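Local coordinates for protein superoxide dismutase [Mn/Fe] (PDB 3AK1) that probably catalyses the dismutation of superoxide to oxygen and hydrogen peroxide at a manganese or iron centre, as in related superoxide dismutases, at residues F69-A74 with K149-M154; G131-D136 with P160-D165; P11-Y16 with F82-A87; K34-Y39 with M78-W83. All blocks are in the same frame, centred on the assembly; numbering follows the deposited sequence. Where two conformers were deposited one is given.

Interaction 1 of 4, residues F69-A74 with K149-M154; sequences FSFNYA and KHNVLM
Ser70, Phe71 and Ala74, one flank of helix 62-82, meet Lys149, His150 and Asn151 in a buried helix-to-loop contact that joins the alpha-hairpin and C-terminal parts of the Fe/Mn superoxide dismutase fold. Just after strand 141-148, Asn151 sends its amide to the helix: with CG between the backbone N and the carbonyl carbon (chi1 63°), ND2 donates to Ser70 OG at 2.9 Å, almost straight (175°) and in the amide plane. Ser70 OG is also bonded to Leu153 O of the second subunit, which ties this pair to a subunit interface. Cutting Asn151 back to an alanine removes the amide, and Ser70 OG would probably lose the donor from its own chain while a gap opens beside the Phe71 backbone. Asn151 OD1 lies at the edge of the Phe71 ring, 3.9 Å from CD1. His150 reaches over one face of that ring, ND1 3.6 Å from Phe71 CE1, toward the rim and with the planes 39° apart. Lys149 crosses Phe71 with its CE, while its NZ makes salt bridges to Glu126 and Glu148 of the third subunit. One turn on, Ala74 CB rests 3.2 Å from His150 O and 3.6 Å from His150 CB.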
# COMPACT_ATOMS: atom_id res chain seq x y z
N PHE B 69 -9.42 11.04 4.06
CA PHE B 69 -9.32 12.26 3.27
C PHE B 69 -8.48 12.02 2.02
O PHE B 69 -8.88 12.39 0.90
CB PHE B 69 -8.72 13.42 4.08
CG PHE B 69 -8.40 14.62 3.23
CD1 PHE B 69 -7.09 14.87 2.81
CD2 PHE B 69 -9.41 15.49 2.83
CE1 PHE B 69 -6.80 15.98 2.02
CE2 PHE B 69 -9.13 16.59 2.02
CZ PHE B 69 -7.82 16.84 1.63
N SER B 70 -7.34 11.37 2.22
CA SER B 70 -6.40 11.12 1.14
C SER B 70 -7.10 10.35 0.02
O SER B 70 -7.03 10.78 -1.13
CB SER B 70 -5.20 10.34 1.66
OG SER B 70 -4.44 9.80 0.59
N PHE B 71 -7.76 9.24 0.35
CA PHE B 71 -8.42 8.43 -0.67
C PHE B 71 -9.49 9.20 -1.43
O PHE B 71 -9.51 9.19 -2.67
CB PHE B 71 -9.04 7.16 -0.07
CG PHE B 71 -9.84 6.33 -1.06
CD1 PHE B 71 -9.22 5.43 -1.92
CD2 PHE B 71 -11.23 6.47 -1.12
CE1 PHE B 71 -9.97 4.68 -2.83
CE2 PHE B 71 -11.98 5.73 -2.00
CZ PHE B 71 -11.36 4.83 -2.87
N ASN B 72 -10.37 9.86 -0.69
CA ASN B 72 -11.53 10.51 -1.27
C ASN B 72 -11.19 11.82 -1.97
O ASN B 72 -11.73 12.09 -3.04
CB ASN B 72 -12.61 10.71 -0.22
CG ASN B 72 -13.25 9.42 0.20
OD1 ASN B 72 -13.99 8.81 -0.56
ND2 ASN B 72 -12.94 8.97 1.41
N TYR B 73 -10.29 12.61 -1.40
CA TYR B 73 -9.81 13.80 -2.12
C TYR B 73 -9.15 13.40 -3.44
O TYR B 73 -9.41 14.01 -4.47
CB TYR B 73 -8.83 14.63 -1.27
CG TYR B 73 -8.25 15.78 -2.07
CD1 TYR B 73 -7.10 15.62 -2.84
CD2 TYR B 73 -8.89 17.02 -2.08
CE1 TYR B 73 -6.59 16.68 -3.58
CE2 TYR B 73 -8.38 18.08 -2.81
CZ TYR B 73 -7.24 17.91 -3.57
OH TYR B 73 -6.74 18.97 -4.29
N ALA B 74 -8.29 12.39 -3.42
CA ALA B 74 -7.61 11.93 -4.64
C ALA B 74 -8.64 11.47 -5.67
O ALA B 74 -8.53 11.82 -6.84
CB ALA B 74 -6.63 10.83 -4.34
N LYS B 149 -5.49 2.44 -6.62
CA LYS B 149 -6.64 3.12 -6.01
C LYS B 149 -6.70 4.55 -6.56
O LYS B 149 -6.73 4.73 -7.77
CB LYS B 149 -6.55 3.08 -4.48
CG LYS B 149 -6.69 1.67 -3.91
CD LYS B 149 -6.15 1.55 -2.48
CE LYS B 149 -7.04 2.19 -1.47
NZ LYS B 149 -6.46 2.11 -0.08
N HIS B 150 -6.71 5.56 -5.70
CA HIS B 150 -6.61 6.95 -6.16
C HIS B 150 -5.36 7.62 -5.60
O HIS B 150 -4.99 8.71 -6.03
CB HIS B 150 -7.83 7.77 -5.73
CG HIS B 150 -9.12 7.26 -6.27
ND1 HIS B 150 -10.24 7.05 -5.48
CD2 HIS B 150 -9.48 6.89 -7.52
CE1 HIS B 150 -11.22 6.59 -6.23
NE2 HIS B 150 -10.79 6.49 -7.47
N ASN B 151 -4.71 6.94 -4.67
CA ASN B 151 -3.77 7.60 -3.78
C ASN B 151 -2.58 6.73 -3.40
O ASN B 151 -2.03 6.87 -2.32
CB ASN B 151 -4.49 8.09 -2.50
CG ASN B 151 -5.07 6.95 -1.67
OD1 ASN B 151 -5.37 5.86 -2.19
ND2 ASN B 151 -5.25 7.20 -0.37
N VAL B 152 -2.18 5.83 -4.29
CA VAL B 152 -1.03 4.96 -4.05
C VAL B 152 -0.15 5.04 -5.28
O VAL B 152 -0.64 4.88 -6.40
CB VAL B 152 -1.45 3.49 -3.76
CG1 VAL B 152 -0.23 2.59 -3.54
CG2 VAL B 152 -2.35 3.44 -2.54
N LEU B 153 1.14 5.31 -5.06
CA LEU B 153 2.13 5.54 -6.14
C LEU B 153 2.11 6.95 -6.71
O LEU B 153 3.02 7.33 -7.46
CB LEU B 153 2.02 4.50 -7.29
CG LEU B 153 2.02 3.02 -6.90
CD1 LEU B 153 1.90 2.11 -8.13
CD2 LEU B 153 3.28 2.68 -6.08
N MET B 154 1.09 7.73 -6.39
CA MET B 154 1.11 9.14 -6.77
C MET B 154 2.16 9.85 -5.92
O MET B 154 2.40 9.48 -4.76
CB MET B 154 -0.27 9.79 -6.62
CG MET B 154 -0.35 11.19 -7.21
SD MET B 154 0.29 11.30 -8.91
CE MET B 154 0.33 13.07 -9.17

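Interaction 2 of 4, residues G131-D136 with P160-D165; sequences GVLAFD and PILVID
Leu133 and Leu162 make one of the straightest bonds between these antiparallel strands, Leu133 N donating to Leu162 O at 2.8 Å (171°), nearly in line with the carbonyl. Leu133 O is gripped twice from the other strand: Ile161 N donates to it at 2.8 Å, and Leu162 N adds a weak bond of 3.3 Å. Two successive amides facing one residue make this a classic beta bulge, and beyond it the pairing moves by one, to Ala134 with Pro160. Farther along, Gly131 and Ile164 form a hydrogen-bonded pair: Ile164 N reaches Gly131 O at 2.9 Å, and the return bond from Gly131 N to Ile164 O is more bent (147°). Outside the backbone, Val132 lies alongside both neighbours on one face of the sheet. Its CG1, anti to the backbone N (chi1 177°), meets Pro160 CB at 3.8 Å, and CG2 faces Val163 CG1 at 4.2 Å; Met78 of helix 62-82 covers Val132. At the bulge Leu133 CD2 slants across Ile161 CD1 at 4.0 Å; on the face opposite Val132, Leu133 CB meets Leu162 CB, and Leu162 and Ile164 pack on helix 179-186. The pair forms one side of the three-stranded antiparallel sheet of the C-terminal domain, its bulged outer strand ending at Asp165, probably a ligand of the metal site of this family, apparently vacant here.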
# COMPACT_ATOMS: atom_id res chain seq x y z
N GLY B 131 -3.88 5.22 -15.25
CA GLY B 131 -2.69 5.53 -16.04
C GLY B 131 -2.61 7.04 -16.10
O GLY B 131 -3.61 7.72 -16.39
N VAL B 132 -1.42 7.58 -15.82
CA VAL B 132 -1.24 9.03 -15.70
C VAL B 132 -0.09 9.56 -16.56
O VAL B 132 1.04 9.06 -16.50
CB VAL B 132 -0.98 9.42 -14.21
CG1 VAL B 132 -0.72 10.91 -14.06
CG2 VAL B 132 -2.15 9.00 -13.32
N LEU B 133 -0.39 10.59 -17.37
CA LEU B 133 0.63 11.41 -18.02
C LEU B 133 0.76 12.71 -17.22
O LEU B 133 -0.20 13.46 -17.06
CB LEU B 133 0.23 11.73 -19.47
CG LEU B 133 1.19 12.64 -20.25
CD1 LEU B 133 2.56 11.98 -20.46
CD2 LEU B 133 0.57 13.04 -21.59
N ALA B 134 1.97 12.98 -16.73
CA ALA B 134 2.16 14.12 -15.85
C ALA B 134 3.30 15.02 -16.31
O ALA B 134 4.23 14.57 -16.99
CB ALA B 134 2.44 13.65 -14.42
N PHE B 135 3.22 16.28 -15.90
CA PHE B 135 4.28 17.25 -16.10
C PHE B 135 5.13 17.30 -14.84
O PHE B 135 4.61 17.49 -13.73
CB PHE B 135 3.66 18.61 -16.42
CG PHE B 135 4.66 19.69 -16.67
CD1 PHE B 135 5.25 19.84 -17.92
CD2 PHE B 135 4.98 20.60 -15.66
CE1 PHE B 135 6.16 20.87 -18.15
CE2 PHE B 135 5.88 21.63 -15.88
CZ PHE B 135 6.48 21.76 -17.12
N ASP B 136 6.43 17.12 -15.00
CA ASP B 136 7.36 17.17 -13.88
C ASP B 136 7.88 18.60 -13.72
O ASP B 136 8.59 19.11 -14.60
CB ASP B 136 8.52 16.20 -14.12
CG ASP B 136 9.63 16.35 -13.10
OD1 ASP B 136 10.73 15.83 -13.37
OD2 ASP B 136 9.41 16.99 -12.06
N PRO B 160 -0.75 15.85 -13.16
CA PRO B 160 -1.44 15.05 -14.18
C PRO B 160 -2.10 15.95 -15.24
O PRO B 160 -2.83 16.89 -14.89
CB PRO B 160 -2.49 14.26 -13.39
CG PRO B 160 -2.03 14.31 -11.98
CD PRO B 160 -1.31 15.61 -11.81
N ILE B 161 -1.84 15.69 -16.51
CA ILE B 161 -2.49 16.45 -17.57
C ILE B 161 -3.38 15.55 -18.42
O ILE B 161 -4.21 16.06 -19.16
CB ILE B 161 -1.48 17.19 -18.49
CG1 ILE B 161 -0.62 16.20 -19.29
CG2 ILE B 161 -0.68 18.22 -17.67
CD1 ILE B 161 0.29 16.84 -20.35
N LEU B 162 -3.17 14.24 -18.34
CA LEU B 162 -4.04 13.30 -19.02
C LEU B 162 -4.08 12.04 -18.21
O LEU B 162 -3.02 11.45 -17.94
CB LEU B 162 -3.52 12.96 -20.42
CG LEU B 162 -4.32 11.92 -21.23
CD1 LEU B 162 -5.76 12.36 -21.55
CD2 LEU B 162 -3.57 11.60 -22.49
N VAL B 163 -5.28 11.64 -17.81
CA VAL B 163 -5.47 10.45 -16.99
C VAL B 163 -6.51 9.52 -17.62
O VAL B 163 -7.45 9.97 -18.28
CB VAL B 163 -5.83 10.81 -15.50
CG1 VAL B 163 -4.80 11.80 -14.92
CG2 VAL B 163 -7.24 11.39 -15.38
N ILE B 164 -6.31 8.21 -17.43
CA ILE B 164 -7.31 7.21 -17.78
C ILE B 164 -7.68 6.42 -16.53
O ILE B 164 -6.81 5.93 -15.81
CB ILE B 164 -6.85 6.26 -18.93
CG1 ILE B 164 -7.99 5.31 -19.34
CG2 ILE B 164 -5.57 5.50 -18.53
CD1 ILE B 164 -7.64 4.34 -20.50
N ASP B 165 -8.97 6.33 -16.26
CA ASP B 165 -9.46 5.57 -15.12
C ASP B 165 -9.56 4.10 -15.49
O ASP B 165 -10.29 3.74 -16.42
CB ASP B 165 -10.84 6.10 -14.73
CG ASP B 165 -11.30 5.61 -13.38
OD1 ASP B 165 -10.85 4.54 -12.93
OD2 ASP B 165 -12.13 6.31 -12.80

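Interaction 3 of 4, residues P11-Y16 with F82-A87; sequences PLPYNY and FWPNMA. With EDO (1,2-ethanediol), chain N.
Leu12, Pro13 and Tyr14, in an irregular loop, lie against a type I beta turn running from Trp83 to Met86, the Pro13 and Pro84 CA atoms 6.3 Å apart. Tyr14 bridges the two. A chi1 of 37° tucks CG in between the backbone N and C, and from there the ring points at the turn and OH donates to Trp83 O at 2.8 Å, tilted 29° from the carbonyl plane. Met86 N, closing the turn, binds the same oxygen from the opposite face, so two donors fix it. Met86 also packs on the hydroxyl, its CE 3.6 Å from Tyr14 OH. A phenylalanine in place of Tyr14 would probably deprive Trp83 O of the donor that reaches it from the loop, leaving the apolar contacts to hold loop and turn together. Pro13 sets its CD 4.0 Å from Trp83 CB, crossing that side chain at about a right angle. Leu12 is modelled in two conformers, and only tentatively does one of them lay CD1 over the five-membered ring of Trp83 as a CH-pi contact, 3.6 Å from the centroid. A 1,2-ethanediol, probably from the crystallisation liquor, accepts a hydrogen bond from Leu12 N at its O2 and sets C1 over one face of Tyr16. Around the contact, Trp83 lies against helix 25-54, Pro84 touches helix 192-205, and Asn85 hydrogen-bonds Ile161 and Val163 of strand 159-165.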
# COMPACT_ATOMS: atom_id res chain seq x y z
N PRO B 11 -20.50 19.22 -12.78
CA PRO B 11 -21.22 18.53 -13.84
C PRO B 11 -20.24 18.04 -14.91
O PRO B 11 -19.10 18.50 -14.96
CB PRO B 11 -22.14 19.61 -14.41
CG PRO B 11 -21.45 20.90 -14.12
CD PRO B 11 -20.63 20.69 -12.86
N LEU B 12 -20.69 17.10 -15.74
CA LEU B 12 -19.91 16.62 -16.88
C LEU B 12 -19.88 17.72 -17.95
O LEU B 12 -20.82 18.51 -18.04
CB LEU B 12 -20.57 15.35 -17.43
CG LEU B 12 -19.78 14.05 -17.59
CD1 LEU B 12 -19.15 13.62 -16.27
CD2 LEU B 12 -20.70 12.96 -18.11
N PRO B 13 -18.80 17.79 -18.75
CA PRO B 13 -18.76 18.80 -19.83
C PRO B 13 -19.59 18.43 -21.07
O PRO B 13 -19.53 19.13 -22.09
CB PRO B 13 -17.27 18.85 -20.21
CG PRO B 13 -16.56 18.04 -19.15
CD PRO B 13 -17.54 17.03 -18.69
N TYR B 14 -20.34 17.33 -20.98
CA TYR B 14 -21.10 16.79 -22.11
C TYR B 14 -22.18 15.87 -21.56
O TYR B 14 -22.16 15.53 -20.37
CB TYR B 14 -20.17 16.02 -23.08
CG TYR B 14 -19.09 15.24 -22.36
CD1 TYR B 14 -19.39 14.07 -21.68
CD2 TYR B 14 -17.78 15.72 -22.32
CE1 TYR B 14 -18.40 13.37 -20.99
CE2 TYR B 14 -16.79 15.03 -21.63
CZ TYR B 14 -17.12 13.86 -20.97
OH TYR B 14 -16.15 13.18 -20.28
N ASN B 15 -23.11 15.45 -22.42
CA ASN B 15 -24.17 14.52 -22.04
C ASN B 15 -23.61 13.15 -21.66
O ASN B 15 -22.53 12.77 -22.12
CB ASN B 15 -25.18 14.36 -23.19
CG ASN B 15 -25.56 15.68 -23.85
OD1 ASN B 15 -25.58 15.79 -25.08
ND2 ASN B 15 -25.89 16.69 -23.04
N TYR B 16 -24.35 12.40 -20.84
CA TYR B 16 -23.89 11.08 -20.38
C TYR B 16 -23.65 10.11 -21.54
O TYR B 16 -22.85 9.18 -21.42
CB TYR B 16 -24.87 10.47 -19.37
CG TYR B 16 -24.82 11.10 -17.99
CD1 TYR B 16 -23.68 10.98 -17.19
CD2 TYR B 16 -25.91 11.79 -17.47
CE1 TYR B 16 -23.63 11.55 -15.92
CE2 TYR B 16 -25.87 12.36 -16.20
CZ TYR B 16 -24.72 12.23 -15.44
OH TYR B 16 -24.67 12.79 -14.18
N PHE B 82 -10.16 13.78 -15.22
CA PHE B 82 -10.65 12.72 -16.12
C PHE B 82 -11.76 13.17 -17.05
O PHE B 82 -11.66 12.95 -18.25
CB PHE B 82 -11.10 11.50 -15.30
CG PHE B 82 -11.53 10.32 -16.12
CD1 PHE B 82 -10.66 9.71 -17.04
CD2 PHE B 82 -12.80 9.77 -15.94
CE1 PHE B 82 -11.07 8.58 -17.78
CE2 PHE B 82 -13.21 8.66 -16.65
CZ PHE B 82 -12.35 8.07 -17.59
N TRP B 83 -12.80 13.82 -16.52
CA TRP B 83 -13.97 14.13 -17.36
C TRP B 83 -13.63 15.07 -18.54
O TRP B 83 -13.89 14.72 -19.68
CB TRP B 83 -15.16 14.67 -16.56
CG TRP B 83 -15.61 13.80 -15.42
CD1 TRP B 83 -15.74 14.18 -14.12
CD2 TRP B 83 -16.02 12.42 -15.47
NE1 TRP B 83 -16.20 13.15 -13.37
CE2 TRP B 83 -16.38 12.05 -14.16
CE3 TRP B 83 -16.12 11.47 -16.50
CZ2 TRP B 83 -16.83 10.77 -13.84
CZ3 TRP B 83 -16.57 10.18 -16.16
CH2 TRP B 83 -16.91 9.85 -14.84
N PRO B 84 -13.05 16.26 -18.27
CA PRO B 84 -12.66 17.13 -19.40
C PRO B 84 -11.49 16.63 -20.26
O PRO B 84 -11.28 17.16 -21.36
CB PRO B 84 -12.31 18.45 -18.72
CG PRO B 84 -11.93 18.08 -17.35
CD PRO B 84 -12.79 16.92 -16.98
N ASN B 85 -10.73 15.64 -19.77
CA ASN B 85 -9.72 14.96 -20.59
C ASN B 85 -10.35 14.24 -21.79
O ASN B 85 -9.64 13.81 -22.70
CB ASN B 85 -8.98 13.90 -19.77
CG ASN B 85 -7.72 14.42 -19.09
OD1 ASN B 85 -7.09 13.67 -18.33
ND2 ASN B 85 -7.36 15.67 -19.33
N MET B 86 -11.67 14.10 -21.74
CA MET B 86 -12.43 13.40 -22.77
C MET B 86 -13.38 14.35 -23.49
O MET B 86 -13.71 15.42 -22.98
CB MET B 86 -13.21 12.23 -22.16
CG MET B 86 -12.29 11.11 -21.62
SD MET B 86 -13.13 9.64 -21.04
CE MET B 86 -14.13 10.30 -19.72
N ALA B 87 -13.79 13.95 -24.69
CA ALA B 87 -14.70 14.76 -25.50
C ALA B 87 -15.38 13.84 -26.50
O ALA B 87 -14.81 12.82 -26.89
CB ALA B 87 -13.94 15.86 -26.24
C1 EDO N . -24.28 15.35 -17.62
O1 EDO N . -25.34 15.63 -18.55
C2 EDO N . -23.95 16.62 -16.86
O2 EDO N . -23.36 16.28 -15.60

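Interaction 4 of 4, residues K34-Y39 with M78-W83; sequences KHHNTY and MHTIFW
His36 and His79 form an offset stack at the heart of an aromatic cluster between the two long helices of the alpha-hairpin domain, whose short segments here approach to 11.0 Å between axes. The ring centroids are 5.0 Å apart and the planes 30° from parallel; the side chains slide past each other in opposite directions, which places His79 CB over the centre of the His36 ring, a CH-pi contact of 3.4 Å to the centroid. His36 CG stands anti to the backbone N (chi1 -168°), carrying the imidazole across to helix 62-82. NE2 is bonded to His76 ND1 and ND1 accepts from Trp83, so both ring nitrogens are engaged and rotation of the imidazole is restrained. Tyr39, a turn further along helix 25-54, brings its ring edge to His79, Tyr39 CE2 lying 3.5 Å from His79 CE1, and its ring also meets His150 edge-to-face. His79 ND1 is bonded to Gly75 O, one turn back on its own helix, fixing the ring so that NE2 faces Asp165 and His31. With His169 these residues match the metal site of Fe/Mn superoxide dismutases, which seems empty here; His36 and Tyr39 probably belong to its second shell. At the edge of the His36 ring the indole of Trp83 joins the cluster rim to rim, NE1 donating to His36 ND1 at 3.0 Å and 171°.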
# COMPACT_ATOMS: atom_id res chain seq x y z
N LYS B 34 -22.58 8.01 -8.86
CA LYS B 34 -22.35 7.15 -7.71
C LYS B 34 -20.92 7.27 -7.24
O LYS B 34 -20.66 7.75 -6.14
CB LYS B 34 -22.74 5.69 -8.01
CG LYS B 34 -24.25 5.49 -8.26
CD LYS B 34 -25.04 5.74 -6.97
CE LYS B 34 -26.55 5.73 -7.20
NZ LYS B 34 -27.26 6.01 -5.93
N HIS B 35 -19.98 6.86 -8.09
CA HIS B 35 -18.57 6.79 -7.70
C HIS B 35 -17.93 8.14 -7.39
O HIS B 35 -17.49 8.37 -6.28
CB HIS B 35 -17.78 5.96 -8.71
CG HIS B 35 -18.26 4.55 -8.80
ND1 HIS B 35 -17.96 3.60 -7.86
CD2 HIS B 35 -19.08 3.95 -9.70
CE1 HIS B 35 -18.55 2.46 -8.18
NE2 HIS B 35 -19.22 2.64 -9.30
N HIS B 36 -17.91 9.05 -8.36
CA HIS B 36 -17.35 10.38 -8.12
C HIS B 36 -18.06 11.08 -6.94
O HIS B 36 -17.41 11.60 -6.03
CB HIS B 36 -17.38 11.23 -9.39
CG HIS B 36 -16.58 12.49 -9.31
ND1 HIS B 36 -16.44 13.35 -10.37
CD2 HIS B 36 -15.87 13.04 -8.29
CE1 HIS B 36 -15.70 14.39 -10.01
NE2 HIS B 36 -15.34 14.22 -8.75
N ASN B 37 -19.39 11.07 -6.95
CA ASN B 37 -20.16 11.65 -5.84
C ASN B 37 -19.74 11.13 -4.47
O ASN B 37 -19.60 11.91 -3.53
CB ASN B 37 -21.67 11.48 -6.07
CG ASN B 37 -22.51 12.28 -5.06
OD1 ASN B 37 -22.36 13.50 -4.93
ND2 ASN B 37 -23.37 11.58 -4.32
N THR B 38 -19.52 9.82 -4.35
CA THR B 38 -19.03 9.20 -3.11
C THR B 38 -17.70 9.80 -2.62
O THR B 38 -17.52 10.02 -1.41
CB THR B 38 -18.92 7.66 -3.24
OG1 THR B 38 -20.22 7.12 -3.48
CG2 THR B 38 -18.36 7.02 -1.99
N TYR B 39 -16.78 10.06 -3.55
CA TYR B 39 -15.47 10.61 -3.20
C TYR B 39 -15.61 12.03 -2.66
O TYR B 39 -14.96 12.39 -1.68
CB TYR B 39 -14.50 10.54 -4.38
CG TYR B 39 -14.42 9.17 -5.01
CD1 TYR B 39 -14.42 8.01 -4.21
CD2 TYR B 39 -14.36 9.01 -6.39
CE1 TYR B 39 -14.38 6.74 -4.78
CE2 TYR B 39 -14.32 7.75 -6.97
CZ TYR B 39 -14.32 6.62 -6.16
OH TYR B 39 -14.27 5.37 -6.72
N MET B 78 -8.75 13.46 -9.21
CA MET B 78 -8.48 12.61 -10.38
C MET B 78 -9.67 12.64 -11.34
O MET B 78 -9.47 12.78 -12.55
CB MET B 78 -8.11 11.17 -9.97
CG MET B 78 -6.76 11.06 -9.22
SD MET B 78 -5.33 11.56 -10.19
CE MET B 78 -5.13 10.12 -11.23
N HIS B 79 -10.89 12.55 -10.82
CA HIS B 79 -12.08 12.63 -11.67
C HIS B 79 -12.30 14.01 -12.28
O HIS B 79 -12.77 14.10 -13.40
CB HIS B 79 -13.33 12.13 -10.97
CG HIS B 79 -13.39 10.64 -10.88
ND1 HIS B 79 -12.73 9.93 -9.90
CD2 HIS B 79 -13.98 9.73 -11.68
CE1 HIS B 79 -12.94 8.64 -10.09
NE2 HIS B 79 -13.68 8.49 -11.16
N THR B 80 -11.95 15.07 -11.55
CA THR B 80 -12.11 16.43 -12.08
C THR B 80 -11.25 16.65 -13.33
O THR B 80 -11.58 17.48 -14.16
CB THR B 80 -11.83 17.55 -11.04
OG1 THR B 80 -10.46 17.52 -10.64
CG2 THR B 80 -12.73 17.39 -9.83
N ILE B 81 -10.15 15.90 -13.44
CA ILE B 81 -9.25 15.94 -14.60
C ILE B 81 -9.76 14.97 -15.66
O ILE B 81 -9.80 15.30 -16.86
CB ILE B 81 -7.78 15.60 -14.21
CG1 ILE B 81 -7.25 16.56 -13.13
CG2 ILE B 81 -6.85 15.63 -15.44
CD1 ILE B 81 -5.94 16.11 -12.44
N PHE B 82 -10.16 13.78 -15.22
CA PHE B 82 -10.65 12.72 -16.12
C PHE B 82 -11.76 13.17 -17.05
O PHE B 82 -11.66 12.95 -18.25
CB PHE B 82 -11.10 11.50 -15.30
CG PHE B 82 -11.53 10.32 -16.12
CD1 PHE B 82 -10.66 9.71 -17.04
CD2 PHE B 82 -12.80 9.77 -15.94
CE1 PHE B 82 -11.07 8.58 -17.78
CE2 PHE B 82 -13.21 8.66 -16.65
CZ PHE B 82 -12.35 8.07 -17.59
N TRP B 83 -12.80 13.82 -16.52
CA TRP B 83 -13.97 14.13 -17.36
C TRP B 83 -13.63 15.07 -18.54
O TRP B 83 -13.89 14.72 -19.68
CB TRP B 83 -15.16 14.67 -16.56
CG TRP B 83 -15.61 13.80 -15.42
CD1 TRP B 83 -15.74 14.18 -14.12
CD2 TRP B 83 -16.02 12.42 -15.47
NE1 TRP B 83 -16.20 13.15 -13.37
CE2 TRP B 83 -16.38 12.05 -14.16
CE3 TRP B 83 -16.12 11.47 -16.50
CZ2 TRP B 83 -16.83 10.77 -13.84
CZ3 TRP B 83 -16.57 10.18 -16.16
CH2 TRP B 83 -16.91 9.85 -14.84

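How the interactions relate
From the N terminus, the loop 11-16 is the first partner to be used, and interaction 3 returns to it only after both long helices have passed. Interaction 4 lies within that span, closing the helical hairpin from 34-39 to 78-83, and the two meet at the shared Phe82 and Trp83. Interaction 1 starts on helix 62-82 inside those loops and ends far beyond them, so it crosses both; it also crosses interaction 2, which joins two strands of the C-terminal sheet. Asn85 links interactions 3 and 2, Asp165 lies beside His79 between interactions 2 and 4, and His150 touches Tyr39 between interactions 1 and 4, so that helix hairpin and sheet converge around the probable metal site.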